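Local coordinates for protein DHC, diheme cytochrome c (Rhodobacter sphaeroides, PDB 2FWT) that binds two heme c groups and probably passes electrons on to SHP, the sphaeroides heme protein, at residues L2-S14 / L47-L59. Sequence-based numbering, arbitrary orientation.
Sequences LVVTDPLTRTECS and LDEASRGQIESYL. With HEC (heme c), chain C.
The ring of Y58 lies flat against D6, whose CB sits 3.5 Å above the ring centroid in a CH-pi contact only 7° off the normal. From CB the carboxylate runs out over the CG-CD1 side of the ring, its plane 17° from the ring plane. Y58 reaches this place because its CG is anti to the backbone N, which sends the ring along the 2-14 segment until OH comes within 3.8 Å of V4 CA, with V4 CG1 and T5 CG2 beside it. With the ring cut back to an alanine, D6 CB and V4 CG1 would probably face a gap and the extended segment 3-5 would be less firmly seated. D6 is also the N-cap of helix 7-12: its OD1 accepts from both T9 N and T9 OG1, and a water donates to the same oxygen and, weakly, to Q54 O across the contact. Held by its bond to D6 OD1, T9 OG1 meets the junction of Y58 and I55, 3.6 Å from both Y58 CD2 and I55 CG2. I55 is a second bump of helix 49-59, beside Y58, and it fills a hollow walled by L8, T9, E12 and C13. Its CG1 touches L8 CD1 at 3.7 Å, CD1 rests against E12 CB and CG, and CG2 faces C13 SG. L8 CD1 in turn presses between I55 CG1 and Q54 CB. At the far end E12, bent at chi2, slides its carboxylate past L47 CD2. No direct hydrogen bond joins the segments; helix 7-12 and helix 49-59 cross at -109°, their axes 9.3 Å apart at closest approach. C13, bonded covalently through SG to heme CAB, opens the CXXCH motif (C13, C16, axial H17); the near-perpendicular crossing is reminiscent of the helix pair of class I cytochromes c.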
ATOM      1  N   LEU A   2       9.760  -3.664  -1.550  1.00 41.01           N
ATOM      2  CA  LEU A   2      10.937  -2.790  -1.313  1.00 39.37           C
ATOM      3  C   LEU A   2      10.530  -1.409  -0.765  1.00 37.40           C
ATOM      4  O   LEU A   2       9.956  -1.316   0.319  1.00 36.02           O
ATOM      5  CB  LEU A   2      11.776  -2.682  -2.600  1.00 40.07           C
ATOM      6  CG  LEU A   2      13.194  -2.098  -2.522  1.00 42.09           C
ATOM      7  CD1 LEU A   2      14.097  -2.821  -1.500  1.00 44.05           C
ATOM      8  CD2 LEU A   2      13.823  -2.145  -3.897  1.00 41.92           C
ATOM      9  N   VAL A   3      10.798  -0.358  -1.529  1.00 35.44           N
ATOM     10  CA  VAL A   3      10.836   0.992  -1.017  1.00 34.94           C
ATOM     11  C   VAL A   3      10.368   1.973  -2.086  1.00 33.53           C
ATOM     12  O   VAL A   3      10.753   1.858  -3.263  1.00 33.08           O
ATOM     13  CB  VAL A   3      12.297   1.256  -0.552  1.00 35.90           C
ATOM     14  CG1 VAL A   3      12.859   2.579  -1.055  1.00 38.57           C
ATOM     15  CG2 VAL A   3      12.379   1.126   0.932  1.00 37.17           C
ATOM     16  N   VAL A   4       9.529   2.924  -1.700  1.00 31.68           N
ATOM     17  CA  VAL A   4       9.053   3.918  -2.633  1.00 31.65           C
ATOM     18  C   VAL A   4      10.120   4.988  -2.717  1.00 32.16           C
ATOM     19  O   VAL A   4      10.367   5.700  -1.744  1.00 31.04           O
ATOM     20  CB  VAL A   4       7.740   4.603  -2.195  1.00 29.77           C
ATOM     21  CG1 VAL A   4       7.413   5.695  -3.166  1.00 28.50           C
ATOM     22  CG2 VAL A   4       6.572   3.601  -2.119  1.00 27.66           C
ATOM     23  N   THR A   5      10.721   5.085  -3.895  1.00 33.74           N
ATOM     24  CA  THR A   5      11.784   6.054  -4.154  1.00 34.60           C
ATOM     25  C   THR A   5      11.255   7.304  -4.859  1.00 34.26           C
ATOM     26  O   THR A   5      11.867   8.383  -4.784  1.00 36.05           O
ATOM     27  CB  THR A   5      12.894   5.411  -4.995  1.00 36.61           C
ATOM     28  OG1 THR A   5      13.954   6.366  -5.172  1.00 41.74           O
ATOM     29  CG2 THR A   5      12.348   4.902  -6.371  1.00 38.38           C
ATOM     30  N   ASP A   6      10.114   7.177  -5.514  1.00 31.73           N
ATOM     31  CA  ASP A   6       9.499   8.302  -6.183  1.00 29.46           C
ATOM     32  C   ASP A   6       9.094   9.416  -5.209  1.00 28.06           C
ATOM     33  O   ASP A   6       8.212   9.225  -4.374  1.00 25.11           O
ATOM     34  CB  ASP A   6       8.281   7.828  -6.928  1.00 29.12           C
ATOM     35  CG  ASP A   6       7.701   8.895  -7.787  1.00 28.21           C
ATOM     36  OD1 ASP A   6       6.538   9.252  -7.571  1.00 24.62           O
ATOM     37  OD2 ASP A   6       8.436   9.399  -8.685  1.00 31.78           O
ATOM     38  N   PRO A   7       9.727  10.600  -5.319  1.00 26.71           N
ATOM     39  CA  PRO A   7       9.403  11.685  -4.379  1.00 25.66           C
ATOM     40  C   PRO A   7       7.940  12.095  -4.274  1.00 24.63           C
ATOM     41  O   PRO A   7       7.450  12.261  -3.161  1.00 23.34           O
ATOM     42  CB  PRO A   7      10.277  12.845  -4.879  1.00 26.25           C
ATOM     43  CG  PRO A   7      11.417  12.152  -5.552  1.00 26.54           C
ATOM     44  CD  PRO A   7      10.827  10.977  -6.228  1.00 27.06           C
ATOM     45  N   LEU A   8       7.219  12.207  -5.396  1.00 24.06           N
ATOM     46  CA  LEU A   8       5.813  12.609  -5.340  1.00 23.47           C
ATOM     47  C   LEU A   8       4.974  11.558  -4.628  1.00 22.77           C
ATOM     48  O   LEU A   8       4.106  11.877  -3.839  1.00 21.51           O
ATOM     49  CB  LEU A   8       5.232  12.733  -6.746  1.00 24.08           C
ATOM     50  CG  LEU A   8       4.194  13.785  -7.125  1.00 26.26           C
ATOM     51  CD1 LEU A   8       3.399  13.319  -8.307  1.00 26.41           C
ATOM     52  CD2 LEU A   8       3.357  14.394  -6.053  1.00 28.06           C
ATOM     53  N   THR A   9       5.191  10.299  -4.989  1.00 21.76           N
ATOM     54  CA  THR A   9       4.437   9.211  -4.368  1.00 22.03           C
ATOM     55  C   THR A   9       4.801   9.122  -2.887  1.00 21.93           C
ATOM     56  O   THR A   9       3.909   9.021  -2.055  1.00 21.38           O
ATOM     57  CB  THR A   9       4.693   7.878  -5.074  1.00 21.04           C
ATOM     58  OG1 THR A   9       4.330   8.011  -6.461  1.00 20.13           O
ATOM     59  CG2 THR A   9       3.895   6.772  -4.411  1.00 20.70           C
ATOM     60  N   ARG A  10       6.092   9.178  -2.559  1.00 24.18           N
ATOM     61  CA  ARG A  10       6.520   9.052  -1.165  1.00 25.19           C
ATOM     62  C   ARG A  10       5.901  10.176  -0.323  1.00 26.20           C
ATOM     63  O   ARG A  10       5.438   9.927   0.779  1.00 27.84           O
ATOM     64  CB  ARG A  10       8.053   9.004  -1.042  1.00 26.75           C
ATOM     65  CG  ARG A  10       8.643   8.991   0.407  1.00 27.77           C
ATOM     66  CD  ARG A  10       8.642   7.606   1.021  1.00 32.79           C
ATOM     67  NE  ARG A  10       9.154   7.432   2.403  1.00 32.51           N
ATOM     68  CZ  ARG A  10       8.749   8.087   3.505  1.00 34.24           C
ATOM     69  NH1 ARG A  10       7.865   9.088   3.461  1.00 32.08           N
ATOM     70  NH2 ARG A  10       9.300   7.763   4.679  1.00 35.46           N
ATOM     71  N   THR A  11       5.847  11.389  -0.871  1.00 25.86           N
ATOM     72  CA  THR A  11       5.260  12.541  -0.211  1.00 24.52           C
ATOM     73  C   THR A  11       3.760  12.434  -0.065  1.00 23.17           C
ATOM     74  O   THR A  11       3.227  12.573   1.031  1.00 23.59           O
ATOM     75  CB  THR A  11       5.598  13.833  -1.017  1.00 25.75           C
ATOM     76  OG1 THR A  11       7.004  14.066  -0.889  1.00 29.32           O
ATOM     77  CG2 THR A  11       4.844  15.035  -0.495  1.00 28.18           C
ATOM     78  N   GLU A  12       3.046  12.155  -1.144  1.00 20.71           N
ATOM     79  CA  GLU A  12       1.605  12.188  -1.045  1.00 20.88           C
ATOM     80  C   GLU A  12       1.027  10.955  -0.357  1.00 20.01           C
ATOM     81  O   GLU A  12      -0.057  11.030   0.228  1.00 21.16           O
ATOM     82  CB  GLU A  12       0.956  12.321  -2.423  1.00 21.62           C
ATOM     83  CG  GLU A  12       1.321  13.619  -3.153  1.00 24.33           C
ATOM     84  CD  GLU A  12       0.614  14.865  -2.667  1.00 26.42           C
ATOM     85  OE1 GLU A  12      -0.280  14.838  -1.772  1.00 24.44           O
ATOM     86  OE2 GLU A  12       0.976  15.930  -3.238  1.00 29.01           O
ATOM     87  N   CYS A  13       1.714   9.827  -0.456  1.00 19.13           N
ATOM     88  CA  CYS A  13       1.139   8.552   0.010  1.00 19.38           C
ATOM     89  C   CYS A  13       1.722   8.123   1.373  1.00 19.77           C
ATOM     90  O   CYS A  13       1.415   7.023   1.857  1.00 19.10           O
ATOM     91  CB  CYS A  13       1.320   7.487  -1.063  1.00 17.76           C
ATOM     92  SG  CYS A  13       0.442   7.955  -2.588  1.00 18.57           S
ATOM     93  N   SER A  14       2.507   9.006   2.017  1.00 19.36           N
ATOM     94  CA  SER A  14       2.958   8.749   3.396  1.00 21.16           C
ATOM     95  C   SER A  14       2.253   9.682   4.420  1.00 22.18           C
ATOM     96  O   SER A  14       2.611   9.707   5.595  1.00 23.04           O
ATOM     97  CB  SER A  14       4.497   8.834   3.490  1.00 21.86           C
ATOM     98  OG  SER A  14       4.959  10.163   3.286  1.00 23.00           O
ATOM     99  N   LEU A  47      -6.299  14.254  -4.747  1.00 23.39           N
ATOM    100  CA  LEU A  47      -5.141  14.981  -5.201  1.00 24.58           C
ATOM    101  C   LEU A  47      -5.545  15.733  -6.456  1.00 23.98           C
ATOM    102  O   LEU A  47      -6.548  15.421  -7.088  1.00 22.59           O
ATOM    103  CB  LEU A  47      -4.071  13.984  -5.698  1.00 26.46           C
ATOM    104  CG  LEU A  47      -3.558  12.943  -4.749  1.00 28.00           C
ATOM    105  CD1 LEU A  47      -2.740  11.965  -5.541  1.00 30.99           C
ATOM    106  CD2 LEU A  47      -2.758  13.642  -3.703  1.00 29.84           C
ATOM    107  N   ASP A  48      -4.744  16.695  -6.849  1.00 24.28           N
ATOM    108  CA  ASP A  48      -4.961  17.309  -8.149  1.00 25.04           C
ATOM    109  C   ASP A  48      -4.714  16.252  -9.231  1.00 24.75           C
ATOM    110  O   ASP A  48      -3.863  15.356  -9.061  1.00 23.21           O
ATOM    111  CB  ASP A  48      -4.041  18.510  -8.363  1.00 26.11           C
ATOM    112  CG  ASP A  48      -2.593  18.126  -8.477  1.00 28.23           C
ATOM    113  OD1 ASP A  48      -1.954  17.975  -7.426  1.00 32.65           O
ATOM    114  OD2 ASP A  48      -2.076  17.982  -9.619  1.00 31.10           O
ATOM    115  N   GLU A  49      -5.422  16.411 -10.342  1.00 24.86           N
ATOM    116  CA  GLU A  49      -5.426  15.427 -11.423  1.00 24.61           C
ATOM    117  C   GLU A  49      -4.036  15.098 -11.922  1.00 23.23           C
ATOM    118  O   GLU A  49      -3.711  13.924 -12.065  1.00 22.28           O
ATOM    119  CB  GLU A  49      -6.286  15.912 -12.577  1.00 25.21           C
ATOM    120  CG  GLU A  49      -6.369  14.939 -13.754  1.00 26.44           C
ATOM    121  CD  GLU A  49      -7.162  15.522 -14.916  1.00 27.65           C
ATOM    122  OE1 GLU A  49      -6.574  16.295 -15.723  1.00 28.00           O
ATOM    123  OE2 GLU A  49      -8.382  15.222 -14.994  1.00 31.00           O
ATOM    124  N   ALA A  50      -3.209  16.113 -12.205  1.00 22.86           N
ATOM    125  CA  ALA A  50      -1.858  15.853 -12.738  1.00 21.75           C
ATOM    126  C   ALA A  50      -1.041  14.961 -11.798  1.00 21.27           C
ATOM    127  O   ALA A  50      -0.402  14.012 -12.241  1.00 19.87           O
ATOM    128  CB  ALA A  50      -1.087  17.190 -13.052  1.00 22.29           C
ATOM    129  N   SER A  51      -1.073  15.284 -10.497  1.00 20.65           N
ATOM    130  CA  SER A  51      -0.382  14.494  -9.489  1.00 20.38           C
ATOM    131  C   SER A  51      -0.917  13.073  -9.441  1.00 18.63           C
ATOM    132  O   SER A  51      -0.137  12.141  -9.366  1.00 17.96           O
ATOM    133  CB  SER A  51      -0.526  15.117  -8.099  1.00 20.67           C
ATOM    134  OG  SER A  51       0.295  16.293  -8.027  1.00 25.18           O
ATOM    135  N   ARG A  52      -2.236  12.933  -9.492  1.00 18.20           N
ATOM    136  CA  ARG A  52      -2.869  11.620  -9.469  1.00 18.16           C
ATOM    137  C   ARG A  52      -2.312  10.762 -10.610  1.00 18.29           C
ATOM    138  O   ARG A  52      -1.895   9.636 -10.397  1.00 18.48           O
ATOM    139  CB  ARG A  52      -4.386  11.747  -9.563  1.00 18.11           C
ATOM    140  CG  ARG A  52      -5.168  10.441  -9.266  1.00 18.32           C
ATOM    141  CD  ARG A  52      -5.297   9.523 -10.491  1.00 19.38           C
ATOM    142  NE  ARG A  52      -5.950  10.303 -11.527  1.00 19.22           N
ATOM    143  CZ  ARG A  52      -5.779  10.168 -12.838  1.00 20.55           C
ATOM    144  NH1 ARG A  52      -4.989   9.215 -13.356  1.00 19.63           N
ATOM    145  NH2 ARG A  52      -6.433  11.003 -13.637  1.00 20.35           N
ATOM    146  N   GLY A  53      -2.274  11.314 -11.820  1.00 18.74           N
ATOM    147  CA  GLY A  53      -1.743  10.597 -12.973  1.00 17.87           C
ATOM    148  C   GLY A  53      -0.275  10.253 -12.864  1.00 17.92           C
ATOM    149  O   GLY A  53       0.167   9.163 -13.272  1.00 16.66           O
ATOM    150  N   GLN A  54       0.513  11.170 -12.337  1.00 18.40           N
ATOM    151  CA  GLN A  54       1.937  10.895 -12.131  1.00 18.56           C
ATOM    152  C   GLN A  54       2.196   9.769 -11.127  1.00 17.96           C
ATOM    153  O   GLN A  54       3.090   8.936 -11.353  1.00 17.45           O
ATOM    154  CB  GLN A  54       2.731  12.132 -11.671  1.00 20.98           C
ATOM    155  CG  GLN A  54       3.018  13.152 -12.777  1.00 27.09           C
ATOM    156  CD  GLN A  54       4.233  12.895 -13.720  1.00 30.70           C
ATOM    157  OE1 GLN A  54       4.515  13.767 -14.548  1.00 36.24           O
ATOM    158  NE2 GLN A  54       4.947  11.752 -13.601  1.00 29.74           N
ATOM    159  N   ILE A  55       1.462   9.779 -10.016  1.00 16.41           N
ATOM    160  CA  ILE A  55       1.645   8.755  -8.984  1.00 16.66           C
ATOM    161  C   ILE A  55       1.172   7.433  -9.574  1.00 16.21           C
ATOM    162  O   ILE A  55       1.853   6.411  -9.470  1.00 16.77           O
ATOM    163  CB  ILE A  55       0.893   9.119  -7.710  1.00 15.70           C
ATOM    164  CG1 ILE A  55       1.565  10.350  -7.071  1.00 16.16           C
ATOM    165  CG2 ILE A  55       0.739   7.958  -6.749  1.00 16.45           C
ATOM    166  CD1 ILE A  55       0.703  10.988  -6.020  1.00 17.33           C
ATOM    167  N   GLU A  56       0.015   7.470 -10.210  1.00 16.55           N
ATOM    168  CA  GLU A  56      -0.532   6.258 -10.799  1.00 17.32           C
ATOM    169  C   GLU A  56       0.421   5.644 -11.819  1.00 17.28           C
ATOM    170  O   GLU A  56       0.633   4.436 -11.874  1.00 16.87           O
ATOM    171  CB  GLU A  56      -1.900   6.522 -11.416  1.00 17.28           C
ATOM    172  CG  GLU A  56      -2.544   5.248 -11.917  1.00 18.84           C
ATOM    173  CD  GLU A  56      -3.915   5.435 -12.527  1.00 19.32           C
ATOM    174  OE1 GLU A  56      -4.527   6.506 -12.311  1.00 21.96           O
ATOM    175  OE2 GLU A  56      -4.363   4.497 -13.225  1.00 19.89           O
ATOM    176  N   SER A  57       1.000   6.469 -12.660  1.00 17.56           N
ATOM    177  CA  SER A  57       1.934   5.957 -13.660  1.00 17.40           C
ATOM    178  C   SER A  57       3.123   5.228 -13.002  1.00 17.55           C
ATOM    179  O   SER A  57       3.526   4.153 -13.452  1.00 17.44           O
ATOM    180  CB  SER A  57       2.406   7.090 -14.589  1.00 17.82           C
ATOM    181  OG  SER A  57       3.506   6.627 -15.393  1.00 19.58           O
ATOM    182  N   TYR A  58       3.662   5.792 -11.920  1.00 17.29           N
ATOM    183  CA  TYR A  58       4.763   5.182 -11.203  1.00 17.36           C
ATOM    184  C   TYR A  58       4.328   3.846 -10.593  1.00 16.47           C
ATOM    185  O   TYR A  58       5.039   2.839 -10.724  1.00 17.15           O
ATOM    186  CB  TYR A  58       5.310   6.138 -10.115  1.00 19.54           C
ATOM    187  CG  TYR A  58       6.179   5.440  -9.098  1.00 19.05           C
ATOM    188  CD1 TYR A  58       7.507   5.188  -9.359  1.00 20.48           C
ATOM    189  CD2 TYR A  58       5.665   5.017  -7.867  1.00 21.00           C
ATOM    190  CE1 TYR A  58       8.293   4.495  -8.458  1.00 22.52           C
ATOM    191  CE2 TYR A  58       6.467   4.344  -6.944  1.00 21.12           C
ATOM    192  CZ  TYR A  58       7.772   4.102  -7.245  1.00 21.47           C
ATOM    193  OH  TYR A  58       8.580   3.443  -6.360  1.00 22.43           O
ATOM    194  N   LEU A  59       3.167   3.836  -9.941  1.00 15.88           N
ATOM    195  CA  LEU A  59       2.689   2.636  -9.261  1.00 15.89           C
ATOM    196  C   LEU A  59       2.450   1.522 -10.265  1.00 15.76           C
ATOM    197  O   LEU A  59       2.902   0.387 -10.089  1.00 16.69           O
ATOM    198  CB  LEU A  59       1.460   2.942  -8.428  1.00 15.88           C
ATOM    199  CG  LEU A  59       1.660   3.866  -7.224  1.00 16.92           C
ATOM    200  CD1 LEU A  59       0.303   4.336  -6.681  1.00 17.87           C
ATOM    201  CD2 LEU A  59       2.456   3.190  -6.152  1.00 18.19           C
TER
HETATM  202 FE   HEC C 805      -4.121   5.160   1.877  1.00 17.17          FE
HETATM  203  CHA HEC C 805      -5.187   2.243   3.215  1.00 15.73           C
HETATM  204  CHB HEC C 805      -2.583   3.439  -0.667  1.00 15.69           C
HETATM  205  CHC HEC C 805      -2.945   8.071   0.597  1.00 17.23           C
HETATM  206  CHD HEC C 805      -5.767   6.904   4.299  1.00 17.36           C
HETATM  207  NA  HEC C 805      -3.892   3.225   1.378  1.00 15.71           N
HETATM  208  C1A HEC C 805      -4.431   2.157   2.075  1.00 15.05           C
HETATM  209  C2A HEC C 805      -4.090   0.923   1.430  1.00 14.63           C
HETATM  210  C3A HEC C 805      -3.350   1.251   0.350  1.00 14.75           C
HETATM  211  C4A HEC C 805      -3.214   2.698   0.307  1.00 15.17           C
HETATM  212  CMA HEC C 805      -2.733   0.302  -0.660  1.00 15.38           C
HETATM  213  CAA HEC C 805      -4.497  -0.471   1.922  1.00 16.09           C
HETATM  214  CBA HEC C 805      -3.597  -0.987   3.042  1.00 15.48           C
HETATM  215  CGA HEC C 805      -3.885  -2.456   3.286  1.00 15.91           C
HETATM  216  O1A HEC C 805      -3.336  -3.294   2.542  1.00 17.29           O
HETATM  217  O2A HEC C 805      -4.653  -2.790   4.227  1.00 17.19           O
HETATM  218  NB  HEC C 805      -2.978   5.662   0.273  1.00 16.16           N
HETATM  219  C1B HEC C 805      -2.507   4.812  -0.701  1.00 14.66           C
HETATM  220  C2B HEC C 805      -1.891   5.595  -1.747  1.00 14.43           C
HETATM  221  C3B HEC C 805      -2.012   6.892  -1.393  1.00 14.93           C
HETATM  222  C4B HEC C 805      -2.637   6.941  -0.086  1.00 14.59           C
HETATM  223  CMB HEC C 805      -1.327   4.956  -3.035  1.00 15.04           C
HETATM  224  CAB HEC C 805      -1.572   8.158  -2.161  1.00 17.49           C
HETATM  225  CBB HEC C 805      -2.282   8.394  -3.317  1.00 18.89           C
HETATM  226  NC  HEC C 805      -4.314   7.109   2.377  1.00 18.97           N
HETATM  227  C1C HEC C 805      -3.728   8.166   1.714  1.00 19.17           C
HETATM  228  C2C HEC C 805      -4.030   9.387   2.416  1.00 20.57           C
HETATM  229  C3C HEC C 805      -4.829   9.080   3.441  1.00 21.17           C
HETATM  230  C4C HEC C 805      -5.005   7.637   3.432  1.00 18.98           C
HETATM  231  CMC HEC C 805      -3.538  10.777   1.986  1.00 20.31           C
HETATM  232  CAC HEC C 805      -5.466  10.059   4.466  1.00 20.45           C
HETATM  233  CBC HEC C 805      -6.201  11.121   4.011  1.00 22.42           C
HETATM  234  ND  HEC C 805      -5.268   4.664   3.432  1.00 16.80           N
HETATM  235  C1D HEC C 805      -5.894   5.553   4.307  1.00 17.34           C
HETATM  236  C2D HEC C 805      -6.692   4.820   5.265  1.00 17.05           C
HETATM  237  C3D HEC C 805      -6.525   3.368   4.945  1.00 17.68           C
HETATM  238  C4D HEC C 805      -5.622   3.364   3.799  1.00 16.96           C
HETATM  239  CMD HEC C 805      -7.568   5.379   6.347  1.00 17.78           C
HETATM  240  CAD HEC C 805      -7.184   2.215   5.691  1.00 17.96           C
HETATM  241  CBD HEC C 805      -6.258   1.778   6.833  1.00 18.88           C
HETATM  242  CGD HEC C 805      -6.877   0.689   7.675  1.00 20.29           C
HETATM  243  O1D HEC C 805      -7.856   0.062   7.200  1.00 18.95           O
HETATM  244  O2D HEC C 805      -6.367   0.458   8.817  1.00 19.58           O
HETATM  245  O   HOH W   1       5.356  10.374  -9.669  1.00 32.41           O